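Long-range contacts in transketolase (Campylobacter jejuni, PDB 3M6L), which belongs to the transketolase family of thiamine diphosphate-dependent enzymes and binds thiamine diphosphate, calcium and ribose-5-phosphate as a dimer: residues F474-G479 and F498-Q503; K530-A535 and R578-E583; C543-N548 and F623-L628. All coordinates share one frame; numbering follows the deposited sequence.

Interaction 1 (F474-G479 and F498-Q503); sequences FRPADG and FVLSRQ. With R5P (ribose-5-phosphate), chain F.
Phe474 O is approached by two donors of the neighbouring strand: Val499 N binds it at 2.7 Å in a nearly straight bond (166°), and Phe498 CA adds a C-H...O contact to the same Phe474 O at 3.6 Å. This register, Phe474 against Phe498, is a parallel bridge. Their side chains point the same way and the rings run near parallel, planes 20° apart, but with centroids 5.6 Å apart they barely overlap. One residue on, Arg475 CA closes to 3.5 Å from Val499 O. Beyond this bridge a water links the two segments, donating to Val499 O at 2.9 Å and to Pro476 O at 2.7 Å. Val499 holds CG1 opposite its backbone N (chi1 175°), which sets that methyl 4.0 Å from Arg475 CD, where it meets the extended arginine chain at a slant. The guanidinium beyond is engaged by Asp445 and Glu539 in salt bridges. Farther along 498-503, Arg502 grips the phosphate of ribose-5-phosphate at its guanidinium edge: NE reaches O2P at 2.6 Å, and NH1 donates to O3P. The pairing completes a beta-alpha-beta crossover in the pyrimidine-binding domain: strand 472-474 leads through helix 479-491, which packs on both phenylalanines, to strand 496-499, which is flanked on its other side by strand 439-443.

Interaction 2 (K530-A535 and R578-E583); sequences KFTLLA and RLLKGE
Thr532 N reaches Glu583 O at 3.0 Å, and Glu583 N is bound to Lys530 O, 3.0 Å long and almost straight at 172°; these two backbone bonds start a parallel strand pair in the mixed sheet of the transketolase C-terminal domain. A side-chain bond adds to them: Thr532 OG1 donates to Lys581 O at 2.7 Å, in the carbonyl plane and on a lone pair. The two Glu583 bonds bracket Phe531, the residue bridged to it. Side by side with the glutamate and pointing the same way, the Phe531 ring lies only 18° from the carboxylate plane and presents its edge, with CE1 3.7 Å from Glu583 OE2. Farther along, beyond the threonine's hydroxyl bond, Leu534 CD1 meets Leu580 CD2 at 3.9 Å. The connection from helix 573-579 turns through Leu580 and Lys581 to Gly582, whose CA passes 3.5 Å from Lys530 O in a C-H...O contact. In the next shell, strand 557-561 borders strand 531-535 on its other side, and Asn558 ND2 binds Leu579 O, tying the end of that helix to the sheet. Thr532 also rests on Asn558 and Val560. Its chi1 of -63° sets OG1 beside its own backbone N, facing Lys581, and CG2 anti to that N, 3.4 Å from Leu579 O.

Interaction 3 (C543-N548 and F623-L628); sequences CLESAN and FSVSKL
Ser546 meets Val625 and Leu628 at the tight centre of a helix-helix contact. Here helix 540-552, which follows strand 531-535 of the C-terminal-domain sheet, packs against the start of the chain's last helix, 625-632. Its OG lies 3.5 Å from Leu628 CD2 and 3.6 Å from Val625 CA. The small serine lets the backbones come close, with Ser546 CA and Val625 CA 5.1 Å apart. Val625 and Leu628, three residues apart, project from one face of their helix and hold the hydroxyl between them. In Leu628, chi1 178° and chi2 56° bring CD2 to the serine hydroxyl.

Away from this centre the fit is mostly looser. Cys543 SG stays 4.4 Å from Leu628 CD2, because the cysteine turns from the other helix and packs instead on Leu533, Ala535 and Val559 of the sheet. The partly exposed margin includes one tight point, Val625 CG2 to Glu545 CB at 3.4 Å, short for two carbons in van der Waals contact. It is the carboxylate end of Glu545 that leaves the contact, led off from helix 625-632 by a bend at chi2 (-83°). Ser624 starts that helix as its N-cap, its OG accepting from Lys627 N at 3.2 Å, and so fixes the turn that carries Val625 and Leu628.

The Ser546 hydroxyl is bound to Leu542 O, so its proton is used within its own helix. The join between the helices therefore probably rests on shape and van der Waals packing rather than on polar pairing.

Overall arrangement
Interactions 2 and 3 belong to one layered unit. Their centres lie 14 Å apart, strand 531-535 runs on into helix 540-552, and Leu533 CD2 touches Cys543 O at 3.5 Å while Ala535 CB meets Cys543 SG at 3.6 Å. Interaction 1 stands apart in the preceding domain, its centre 22 Å from that of interaction 2 and 19 Å from that of interaction 3, with nearest atoms about 6 and 8 Å away. Arg475 spans the gap, binding Ser536 and Glu539 between strand and helix. Of the three, interaction 1 holds the ribose-5-phosphate, through Arg502; His444 of the same chain and His259 of the second subunit also bind that ligand.

Interaction 1 (F474-G479 and F498-Q503)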
loop_
_atom_site.group_PDB
_atom_site.type_symbol
_atom_site.label_atom_id
_atom_site.label_comp_id
_atom_site.label_asym_id
_atom_site.label_seq_id
_atom_site.Cartn_x
_atom_site.Cartn_y
_atom_site.Cartn_z
ATOM N N PHE A 474 3.236 -4.628 -18.825
ATOM C CA PHE A 474 3.109 -5.673 -19.812
ATOM C C PHE A 474 2.278 -6.838 -19.271
ATOM O O PHE A 474 2.453 -7.374 -18.172
ATOM C CB PHE A 474 4.504 -6.245 -20.076
ATOM C CG PHE A 474 5.415 -5.301 -20.772
ATOM C CD1 PHE A 474 5.279 -5.069 -22.130
ATOM C CD2 PHE A 474 6.421 -4.695 -20.115
ATOM C CE1 PHE A 474 6.061 -4.179 -22.782
ATOM C CE2 PHE A 474 7.241 -3.720 -20.779
ATOM C CZ PHE A 474 7.079 -3.543 -22.137
ATOM N N ARG A 475 1.341 -7.281 -20.111
ATOM C CA ARG A 475 0.455 -8.376 -19.808
ATOM C C ARG A 475 0.527 -9.339 -20.994
ATOM O O ARG A 475 -0.380 -9.338 -21.858
ATOM C CB ARG A 475 -0.983 -7.877 -19.561
ATOM C CG ARG A 475 -1.883 -9.031 -19.039
ATOM C CD ARG A 475 -3.251 -8.455 -18.425
ATOM N NE ARG A 475 -4.067 -9.546 -17.906
ATOM C CZ ARG A 475 -5.174 -10.002 -18.439
ATOM N NH1 ARG A 475 -5.693 -9.440 -19.531
ATOM N NH2 ARG A 475 -5.773 -10.984 -17.850
ATOM N N PRO A 476 1.618 -10.163 -21.045
ATOM C CA PRO A 476 1.777 -10.968 -22.267
ATOM C C PRO A 476 0.774 -12.117 -22.426
ATOM O O PRO A 476 0.384 -12.731 -21.473
ATOM C CB PRO A 476 3.189 -11.543 -22.068
ATOM C CG PRO A 476 3.372 -11.653 -20.641
ATOM C CD PRO A 476 2.743 -10.367 -20.113
ATOM N N ALA A 477 0.425 -12.437 -23.670
ATOM C CA ALA A 477 -0.538 -13.469 -23.925
ATOM C C ALA A 477 0.077 -14.855 -24.073
ATOM O O ALA A 477 -0.602 -15.889 -23.920
ATOM C CB ALA A 477 -1.364 -13.144 -25.198
ATOM N N ASP A 478 1.377 -14.844 -24.242
ATOM C CA ASP A 478 2.127 -16.080 -24.468
ATOM C C ASP A 478 3.627 -15.874 -24.210
ATOM O O ASP A 478 4.100 -14.757 -23.879
ATOM C CB ASP A 478 1.781 -16.677 -25.859
ATOM C CG ASP A 478 2.498 -16.025 -27.010
ATOM O OD1 ASP A 478 3.217 -15.002 -26.857
ATOM O OD2 ASP A 478 2.378 -16.622 -28.175
ATOM N N GLY A 479 4.438 -16.935 -24.355
ATOM C CA GLY A 479 5.850 -16.814 -23.982
ATOM C C GLY A 479 6.603 -15.899 -24.940
ATOM O O GLY A 479 7.636 -15.272 -24.591
ATOM N N PHE A 498 5.453 -6.816 -15.042
ATOM C CA PHE A 498 5.069 -7.971 -15.811
ATOM C C PHE A 498 3.881 -8.657 -15.120
ATOM O O PHE A 498 3.971 -9.141 -13.979
ATOM C CB PHE A 498 6.265 -8.970 -15.971
ATOM C CG PHE A 498 7.340 -8.371 -16.772
ATOM C CD1 PHE A 498 7.458 -8.532 -18.144
ATOM C CD2 PHE A 498 8.288 -7.629 -16.131
ATOM C CE1 PHE A 498 8.493 -7.869 -18.814
ATOM C CE2 PHE A 498 9.277 -6.991 -16.805
ATOM C CZ PHE A 498 9.409 -7.129 -18.151
ATOM N N VAL A 499 2.735 -8.647 -15.796
ATOM C CA VAL A 499 1.480 -9.135 -15.282
ATOM C C VAL A 499 1.196 -10.454 -15.906
ATOM O O VAL A 499 0.981 -10.535 -17.129
ATOM C CB VAL A 499 0.305 -8.178 -15.549
ATOM C CG1 VAL A 499 -1.063 -8.758 -15.102
ATOM C CG2 VAL A 499 0.694 -6.876 -14.854
ATOM N N LEU A 500 1.264 -11.530 -15.089
ATOM C CA LEU A 500 1.445 -12.929 -15.621
ATOM C C LEU A 500 0.358 -13.841 -15.052
ATOM O O LEU A 500 -0.072 -13.692 -13.902
ATOM C CB LEU A 500 2.836 -13.444 -15.186
ATOM C CG LEU A 500 3.966 -12.558 -15.587
ATOM C CD1 LEU A 500 5.295 -12.728 -14.774
ATOM C CD2 LEU A 500 4.207 -12.531 -17.063
ATOM N N SER A 501 0.026 -14.918 -15.791
ATOM C CA SER A 501 -1.020 -15.815 -15.401
ATOM C C SER A 501 -0.569 -16.946 -14.507
ATOM O O SER A 501 0.629 -17.412 -14.635
ATOM C CB SER A 501 -1.702 -16.425 -16.626
ATOM O OG SER A 501 -0.785 -17.354 -17.244
ATOM N N ARG A 502 -1.492 -17.424 -13.690
ATOM C CA ARG A 502 -1.349 -18.701 -12.966
ATOM C C ARG A 502 -1.539 -19.845 -13.928
ATOM O O ARG A 502 -0.865 -20.844 -13.866
ATOM C CB ARG A 502 -2.392 -18.789 -11.854
ATOM C CG ARG A 502 -2.272 -19.991 -10.947
ATOM C CD ARG A 502 -3.352 -20.047 -9.817
ATOM N NE ARG A 502 -3.112 -21.160 -8.904
ATOM C CZ ARG A 502 -3.848 -22.268 -8.837
ATOM N NH1 ARG A 502 -3.509 -23.219 -7.953
ATOM N NH2 ARG A 502 -4.939 -22.437 -9.619
ATOM N N GLN A 503 -2.560 -19.720 -14.770
ATOM C CA GLN A 503 -3.063 -20.774 -15.590
ATOM C C GLN A 503 -2.437 -20.821 -16.973
ATOM O O GLN A 503 -1.975 -19.805 -17.510
ATOM C CB GLN A 503 -4.629 -20.678 -15.689
ATOM C CG GLN A 503 -5.169 -19.722 -16.698
ATOM C CD GLN A 503 -5.203 -18.248 -16.153
ATOM O OE1 GLN A 503 -4.681 -17.962 -15.056
ATOM N NE2 GLN A 503 -5.932 -17.386 -16.869
HETATM C C1 R5P F . -2.278 -17.304 -0.395
HETATM O O1 R5P F . -3.018 -17.154 0.862
HETATM C C2 R5P F . -1.965 -18.776 -0.701
HETATM O O2 R5P F . -0.822 -19.294 0.008
HETATM C C3 R5P F . -1.948 -19.238 -2.185
HETATM O O3 R5P F . -3.117 -20.042 -2.093
HETATM C C4 R5P F . -0.951 -20.286 -2.777
HETATM O O4 R5P F . 0.365 -20.071 -2.228
HETATM C C5 R5P F . -0.984 -20.419 -4.349
HETATM O O5 R5P F . -0.559 -21.716 -4.931
HETATM P P R5P F . -0.314 -21.917 -6.554
HETATM O O1P R5P F . 1.256 -21.768 -6.960
HETATM O O2P R5P F . -1.245 -20.736 -7.161
HETATM O O3P R5P F . -0.840 -23.183 -7.154
HETATM O O HOH W 1 0.097 -12.688 -18.786
#

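Interaction 2 (K530-A535 and R578-E583)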
loop_
_atom_site.group_PDB
_atom_site.type_symbol
_atom_site.label_atom_id
_atom_site.label_comp_id
_atom_site.label_asym_id
_atom_site.label_seq_id
_atom_site.Cartn_x
_atom_site.Cartn_y
_atom_site.Cartn_z
ATOM N N LYS A 530 -15.883 -5.317 -39.592
ATOM C CA LYS A 530 -17.053 -4.792 -38.946
ATOM C C LYS A 530 -16.790 -4.640 -37.444
ATOM O O LYS A 530 -17.344 -3.769 -36.824
ATOM C CB LYS A 530 -18.195 -5.811 -39.116
ATOM C CG LYS A 530 -18.586 -5.975 -40.625
ATOM C CD LYS A 530 -19.308 -4.724 -41.066
ATOM C CE LYS A 530 -19.398 -4.590 -42.615
ATOM N NZ LYS A 530 -19.290 -3.097 -42.926
ATOM N N PHE A 531 -15.947 -5.517 -36.917
ATOM C CA PHE A 531 -15.556 -5.472 -35.494
ATOM C C PHE A 531 -14.047 -5.615 -35.344
ATOM O O PHE A 531 -13.404 -6.272 -36.181
ATOM C CB PHE A 531 -16.182 -6.675 -34.786
ATOM C CG PHE A 531 -17.674 -6.723 -34.874
ATOM C CD1 PHE A 531 -18.427 -5.751 -34.251
ATOM C CD2 PHE A 531 -18.305 -7.741 -35.574
ATOM C CE1 PHE A 531 -19.848 -5.796 -34.411
ATOM C CE2 PHE A 531 -19.688 -7.782 -35.661
ATOM C CZ PHE A 531 -20.415 -6.804 -35.090
ATOM N N THR A 532 -13.487 -5.042 -34.272
ATOM C CA THR A 532 -12.143 -5.374 -33.847
ATOM C C THR A 532 -12.218 -5.804 -32.410
ATOM O O THR A 532 -12.751 -5.024 -31.600
ATOM C CB THR A 532 -11.212 -4.157 -33.999
ATOM O OG1 THR A 532 -11.077 -3.752 -35.365
ATOM C CG2 THR A 532 -9.841 -4.364 -33.424
ATOM N N LEU A 533 -11.660 -6.949 -32.078
ATOM C CA LEU A 533 -11.600 -7.417 -30.690
ATOM C C LEU A 533 -10.227 -7.147 -30.206
ATOM O O LEU A 533 -9.290 -7.631 -30.823
ATOM C CB LEU A 533 -11.994 -8.867 -30.579
ATOM C CG LEU A 533 -13.375 -9.341 -31.012
ATOM C CD1 LEU A 533 -13.686 -9.101 -32.463
ATOM C CD2 LEU A 533 -13.657 -10.833 -30.700
ATOM N N LEU A 534 -10.107 -6.309 -29.182
ATOM C CA LEU A 534 -8.825 -5.828 -28.624
ATOM C C LEU A 534 -8.692 -6.501 -27.259
ATOM O O LEU A 534 -9.587 -6.398 -26.482
ATOM C CB LEU A 534 -8.840 -4.332 -28.497
ATOM C CG LEU A 534 -7.566 -3.756 -27.868
ATOM C CD1 LEU A 534 -7.307 -2.479 -28.472
ATOM C CD2 LEU A 534 -7.761 -3.678 -26.379
ATOM N N ALA A 535 -7.610 -7.213 -26.961
ATOM C CA ALA A 535 -7.468 -7.906 -25.700
ATOM C C ALA A 535 -6.002 -8.006 -25.303
ATOM O O ALA A 535 -5.177 -7.734 -26.120
ATOM C CB ALA A 535 -8.078 -9.326 -25.738
ATOM N N ARG A 578 -5.103 1.676 -38.511
ATOM C CA ARG A 578 -5.007 0.376 -39.189
ATOM C C ARG A 578 -5.513 -0.790 -38.316
ATOM O O ARG A 578 -6.191 -1.733 -38.734
ATOM C CB ARG A 578 -3.579 0.080 -39.670
ATOM C CG ARG A 578 -3.479 -1.278 -40.233
ATOM C CD ARG A 578 -2.646 -1.416 -41.499
ATOM N NE ARG A 578 -2.625 -2.808 -41.905
ATOM C CZ ARG A 578 -1.607 -3.355 -42.567
ATOM N NH1 ARG A 578 -0.537 -2.586 -42.872
ATOM N NH2 ARG A 578 -1.636 -4.652 -42.902
ATOM N N LEU A 579 -5.144 -0.734 -37.034
ATOM C CA LEU A 579 -5.622 -1.774 -36.083
ATOM C C LEU A 579 -7.143 -1.714 -35.755
ATOM O O LEU A 579 -7.834 -2.739 -35.697
ATOM C CB LEU A 579 -4.855 -1.661 -34.769
ATOM C CG LEU A 579 -3.514 -2.432 -34.698
ATOM C CD1 LEU A 579 -2.559 -1.977 -35.858
ATOM C CD2 LEU A 579 -2.830 -2.299 -33.297
ATOM N N LEU A 580 -7.601 -0.495 -35.455
ATOM C CA LEU A 580 -8.920 -0.305 -34.853
ATOM C C LEU A 580 -9.985 0.010 -35.928
ATOM O O LEU A 580 -10.334 1.177 -36.155
ATOM C CB LEU A 580 -8.874 0.786 -33.813
ATOM C CG LEU A 580 -7.768 0.610 -32.753
ATOM C CD1 LEU A 580 -7.683 1.836 -31.822
ATOM C CD2 LEU A 580 -7.879 -0.711 -31.953
ATOM N N LYS A 581 -10.526 -1.051 -36.455
ATOM C CA LYS A 581 -11.521 -0.932 -37.517
ATOM C C LYS A 581 -12.902 -1.287 -36.982
ATOM O O LYS A 581 -13.074 -2.176 -36.149
ATOM C CB LYS A 581 -11.137 -1.928 -38.625
ATOM C CG LYS A 581 -9.837 -1.613 -39.312
ATOM C CD LYS A 581 -9.924 -0.259 -40.022
ATOM C CE LYS A 581 -8.799 -0.184 -41.074
ATOM N NZ LYS A 581 -8.744 1.167 -41.527
ATOM N N GLY A 582 -13.919 -0.623 -37.533
ATOM C CA GLY A 582 -15.273 -1.032 -37.253
ATOM C C GLY A 582 -15.572 -0.640 -35.823
ATOM O O GLY A 582 -15.052 0.382 -35.281
ATOM N N GLU A 583 -16.395 -1.447 -35.202
ATOM C CA GLU A 583 -16.751 -1.232 -33.773
ATOM C C GLU A 583 -15.725 -2.033 -32.998
ATOM O O GLU A 583 -15.621 -3.244 -33.187
ATOM C CB GLU A 583 -18.133 -1.761 -33.553
ATOM C CG GLU A 583 -18.623 -1.836 -32.131
ATOM C CD GLU A 583 -20.164 -1.801 -32.114
ATOM O OE1 GLU A 583 -20.739 -0.707 -31.852
ATOM O OE2 GLU A 583 -20.788 -2.835 -32.440
#

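Interaction 3 (C543-N548 and F623-L628)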
loop_
_atom_site.group_PDB
_atom_site.type_symbol
_atom_site.label_atom_id
_atom_site.label_comp_id
_atom_site.label_asym_id
_atom_site.label_seq_id
_atom_site.Cartn_x
_atom_site.Cartn_y
_atom_site.Cartn_z
ATOM N N CYS A 543 -10.771 -13.966 -27.671
ATOM C CA CYS A 543 -11.025 -13.090 -28.767
ATOM C C CYS A 543 -10.731 -13.771 -30.114
ATOM O O CYS A 543 -11.522 -13.605 -31.059
ATOM C CB CYS A 543 -10.237 -11.846 -28.694
ATOM S SG CYS A 543 -10.935 -10.779 -27.377
ATOM N N LEU A 544 -9.645 -14.540 -30.206
ATOM C CA LEU A 544 -9.400 -15.255 -31.488
ATOM C C LEU A 544 -10.539 -16.265 -31.771
ATOM O O LEU A 544 -11.006 -16.334 -32.932
ATOM C CB LEU A 544 -8.085 -16.022 -31.460
ATOM C CG LEU A 544 -6.883 -15.089 -31.604
ATOM C CD1 LEU A 544 -5.511 -15.706 -31.030
ATOM C CD2 LEU A 544 -6.722 -14.505 -32.981
ATOM N N GLU A 545 -10.949 -17.049 -30.776
ATOM C CA GLU A 545 -12.042 -18.015 -30.946
ATOM C C GLU A 545 -13.329 -17.287 -31.302
ATOM O O GLU A 545 -14.121 -17.783 -32.113
ATOM C CB GLU A 545 -12.213 -18.926 -29.753
ATOM C CG GLU A 545 -11.022 -19.739 -29.363
ATOM C CD GLU A 545 -10.816 -21.015 -30.121
ATOM O OE1 GLU A 545 -11.347 -22.058 -29.630
ATOM O OE2 GLU A 545 -10.043 -21.031 -31.124
ATOM N N SER A 546 -13.589 -16.144 -30.616
ATOM C CA SER A 546 -14.796 -15.406 -30.875
ATOM C C SER A 546 -14.822 -14.832 -32.314
ATOM O O SER A 546 -15.909 -14.808 -32.947
ATOM C CB SER A 546 -15.019 -14.302 -29.801
ATOM O OG SER A 546 -15.180 -14.963 -28.570
ATOM N N ALA A 547 -13.682 -14.321 -32.791
ATOM C CA ALA A 547 -13.585 -13.745 -34.119
ATOM C C ALA A 547 -13.796 -14.906 -35.128
ATOM O O ALA A 547 -14.447 -14.658 -36.148
ATOM C CB ALA A 547 -12.257 -13.055 -34.335
ATOM N N ASN A 548 -13.350 -16.117 -34.800
ATOM C CA ASN A 548 -13.625 -17.251 -35.747
ATOM C C ASN A 548 -15.096 -17.541 -35.802
ATOM O O ASN A 548 -15.675 -17.816 -36.835
ATOM C CB ASN A 548 -12.942 -18.582 -35.302
ATOM C CG ASN A 548 -11.442 -18.553 -35.466
ATOM O OD1 ASN A 548 -10.721 -19.404 -34.881
ATOM N ND2 ASN A 548 -10.948 -17.630 -36.286
ATOM N N PHE A 623 -16.801 -14.916 -19.568
ATOM C CA PHE A 623 -15.659 -15.117 -20.473
ATOM C C PHE A 623 -15.738 -16.421 -21.227
ATOM O O PHE A 623 -15.064 -17.392 -20.894
ATOM C CB PHE A 623 -14.313 -14.936 -19.726
ATOM C CG PHE A 623 -14.123 -13.533 -19.264
ATOM C CD1 PHE A 623 -13.625 -12.591 -20.110
ATOM C CD2 PHE A 623 -14.571 -13.133 -18.037
ATOM C CE1 PHE A 623 -13.508 -11.240 -19.719
ATOM C CE2 PHE A 623 -14.462 -11.838 -17.697
ATOM C CZ PHE A 623 -13.980 -10.894 -18.550
ATOM N N SER A 624 -16.595 -16.425 -22.265
ATOM C CA SER A 624 -16.787 -17.590 -23.085
ATOM C C SER A 624 -17.138 -17.066 -24.467
ATOM O O SER A 624 -17.619 -15.966 -24.592
ATOM C CB SER A 624 -17.956 -18.493 -22.636
ATOM O OG SER A 624 -19.206 -17.838 -22.822
ATOM N N VAL A 625 -16.931 -17.890 -25.474
ATOM C CA VAL A 625 -17.130 -17.439 -26.826
ATOM C C VAL A 625 -18.607 -17.132 -27.044
ATOM O O VAL A 625 -18.947 -16.127 -27.599
ATOM C CB VAL A 625 -16.631 -18.517 -27.885
ATOM C CG1 VAL A 625 -17.230 -18.181 -29.297
ATOM C CG2 VAL A 625 -15.063 -18.597 -27.880
ATOM N N SER A 626 -19.526 -17.986 -26.558
ATOM C CA SER A 626 -20.965 -17.736 -26.815
ATOM C C SER A 626 -21.398 -16.452 -26.191
ATOM O O SER A 626 -22.132 -15.627 -26.800
ATOM C CB SER A 626 -21.870 -18.843 -26.258
ATOM O OG SER A 626 -21.745 -20.020 -26.972
ATOM N N LYS A 627 -20.908 -16.173 -24.969
ATOM C CA LYS A 627 -21.337 -14.904 -24.350
ATOM C C LYS A 627 -20.779 -13.629 -24.953
ATOM O O LYS A 627 -21.431 -12.575 -25.028
ATOM C CB LYS A 627 -21.124 -14.956 -22.855
ATOM C CG LYS A 627 -21.968 -16.039 -22.157
ATOM C CD LYS A 627 -21.747 -16.100 -20.620
ATOM C CE LYS A 627 -22.747 -17.052 -19.960
ATOM N NZ LYS A 627 -22.304 -17.323 -18.514
ATOM N N LEU A 628 -19.515 -13.716 -25.331
ATOM C CA LEU A 628 -18.841 -12.601 -25.922
ATOM C C LEU A 628 -19.447 -12.278 -27.286
ATOM O O LEU A 628 -19.666 -11.154 -27.615
ATOM C CB LEU A 628 -17.344 -12.841 -25.979
ATOM C CG LEU A 628 -16.579 -11.692 -26.651
ATOM C CD1 LEU A 628 -16.766 -10.294 -26.081
ATOM C CD2 LEU A 628 -15.087 -12.014 -26.678
#